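Local coordinates for protein uncharacterized esterase YxiM (Bacillus subtilis, PDB 2O14) that probably acts as an esterase of the GDSL lipolytic family, joining an SGNH-type hydrolase domain to a galactose-binding-like beta domain that holds a manganese ion, at residues A252-K255 / E256-D260. Sequence-based numbering, arbitrary orientation.
Sequences AEFK and EVMRD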
loop_
_atom_site.group_PDB
_atom_site.type_symbol
_atom_site.label_atom_id
_atom_site.label_comp_id
_atom_site.label_asym_id
_atom_site.label_seq_id
_atom_site.Cartn_x
_atom_site.Cartn_y
_atom_site.Cartn_z
ATOM N N ALA A 252 -0.290 6.397 -25.367
ATOM C CA ALA A 252 0.899 7.229 -25.477
ATOM C C ALA A 252 1.173 7.942 -24.151
ATOM O O ALA A 252 2.303 7.934 -23.663
ATOM C CB ALA A 252 0.722 8.249 -26.596
ATOM N N GLU A 253 0.143 8.554 -23.566
ATOM C CA GLU A 253 0.331 9.259 -22.298
ATOM C C GLU A 253 0.744 8.243 -21.244
ATOM O O GLU A 253 1.679 8.463 -20.478
ATOM C CB GLU A 253 -0.957 9.958 -21.848
ATOM C CG GLU A 253 -0.704 11.088 -20.845
ATOM C CD GLU A 253 -1.946 11.507 -20.067
ATOM O OE1 GLU A 253 -3.047 11.543 -20.661
ATOM O OE2 GLU A 253 -1.813 11.814 -18.857
ATOM N N PHE A 254 0.030 7.127 -21.212
ATOM C CA PHE A 254 0.315 6.058 -20.268
ATOM C C PHE A 254 1.801 5.717 -20.301
ATOM O O PHE A 254 2.476 5.704 -19.270
ATOM C CB PHE A 254 -0.506 4.824 -20.635
ATOM C CG PHE A 254 -0.066 3.577 -19.939
ATOM C CD1 PHE A 254 -0.370 3.368 -18.596
ATOM C CD2 PHE A 254 0.655 2.600 -20.629
ATOM C CE1 PHE A 254 0.034 2.203 -17.944
ATOM C CE2 PHE A 254 1.066 1.428 -19.989
ATOM C CZ PHE A 254 0.754 1.227 -18.642
ATOM N N LYS A 255 2.300 5.451 -21.504
ATOM C CA LYS A 255 3.697 5.087 -21.715
ATOM C C LYS A 255 4.656 6.181 -21.236
ATOM O O LYS A 255 5.687 5.881 -20.631
ATOM C CB LYS A 255 3.910 4.785 -23.201
ATOM C CG LYS A 255 5.213 4.099 -23.562
ATOM C CD LYS A 255 5.199 3.708 -25.039
ATOM C CE LYS A 255 6.556 3.214 -25.516
ATOM N NZ LYS A 255 7.038 2.077 -24.700
ATOM N N GLU A 256 4.312 7.442 -21.500
ATOM C CA GLU A 256 5.139 8.585 -21.094
ATOM C C GLU A 256 5.232 8.734 -19.576
ATOM O O GLU A 256 6.313 8.941 -19.029
ATOM C CB GLU A 256 4.566 9.886 -21.648
ATOM C CG GLU A 256 4.548 10.022 -23.153
ATOM C CD GLU A 256 3.792 11.272 -23.592
ATOM O OE1 GLU A 256 4.089 12.366 -23.055
ATOM O OE2 GLU A 256 2.904 11.165 -24.467
ATOM N N VAL A 257 4.081 8.661 -18.912
ATOM C CA VAL A 257 4.009 8.785 -17.462
ATOM C C VAL A 257 4.761 7.643 -16.803
ATOM O O VAL A 257 5.523 7.848 -15.853
ATOM C CB VAL A 257 2.547 8.755 -16.975
ATOM C CG1 VAL A 257 2.506 8.709 -15.451
ATOM C CG2 VAL A 257 1.808 9.976 -17.493
HETATM N N MSE A 258 4.529 6.437 -17.310
HETATM C CA MSE A 258 5.184 5.243 -16.794
HETATM C C MSE A 258 6.694 5.382 -16.923
HETATM O O MSE A 258 7.432 5.058 -15.995
HETATM C CB MSE A 258 4.706 4.012 -17.567
HETATM C CG MSE A 258 3.260 3.632 -17.295
HETATM SE SE MSE A 258 3.053 2.704 -15.598
HETATM C CE MSE A 258 3.666 0.950 -16.183
ATOM N N ARG A 259 7.144 5.872 -18.075
ATOM C CA ARG A 259 8.568 6.059 -18.338
ATOM C C ARG A 259 9.194 6.984 -17.300
ATOM O O ARG A 259 10.268 6.705 -16.771
ATOM C CB ARG A 259 8.773 6.656 -19.733
ATOM C CG ARG A 259 10.229 6.759 -20.168
ATOM C CD ARG A 259 10.351 7.577 -21.444
ATOM N NE ARG A 259 9.488 7.074 -22.508
ATOM C CZ ARG A 259 9.678 5.926 -23.154
ATOM N NH1 ARG A 259 10.709 5.149 -22.852
ATOM N NH2 ARG A 259 8.831 5.554 -24.104
ATOM N N ASP A 260 8.511 8.089 -17.018
ATOM C CA ASP A 260 8.990 9.069 -16.054
ATOM C C ASP A 260 9.144 8.476 -14.659
ATOM O O ASP A 260 10.164 8.689 -14.001
ATOM C CB ASP A 260 8.037 10.259 -16.000
ATOM C CG ASP A 260 8.523 11.347 -15.073
ATOM O OD1 ASP A 260 9.577 11.956 -15.360
ATOM O OD2 ASP A 260 7.851 11.587 -14.051
#
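The backbone N-H of Glu256 donates to Ala252 O, with N 3.0 Å from that oxygen, the first of four i to i+4 bonds across these residues that identify this part of helix 251-266 as regular alpha helix. Its side chain runs back over the same carbonyl: with CG beside the backbone N (chi1 -64°), that carbon comes to 3.1 Å from Ala252 O. At Val257 the bond to Glu253 O is nearly straight (173° at the hydrogen), and CG2 packs 3.3 Å from that oxygen; the carboxylate of Glu253 is held in a salt bridge by Arg213. Met258, a selenomethionine, bonds through N to Phe254 O and lays its side chain on the ring. Its CG stands 3.7 Å from the centroid of Phe254, 17° off the normal, a CH-pi contact over one face, whereas SE of Met258 lies 4.6 Å from the same centroid, an oblique Met-aromatic contact. The Phe254 ring also meets that of Tyr297. Replacing Phe254 by alanine removes the ring, which would probably leave CG and SE of Met258 without their aromatic partner and open a gap beside Tyr297. Arg259 N bonds Lys255 O, and NZ of Lys255 lies 4.0 Å from NH2 of Arg259. In the beta-alpha-beta unit between strands 233-237 and 271-275, this helix thus meets helix 212-217 through Phe254, Val257 and Met258, and helix 298-307 through Met258, Lys255 and Arg259, where both cations share the carboxylate of Glu307, which probably balances much of their charge, and Glu308 takes NH1 of Arg259.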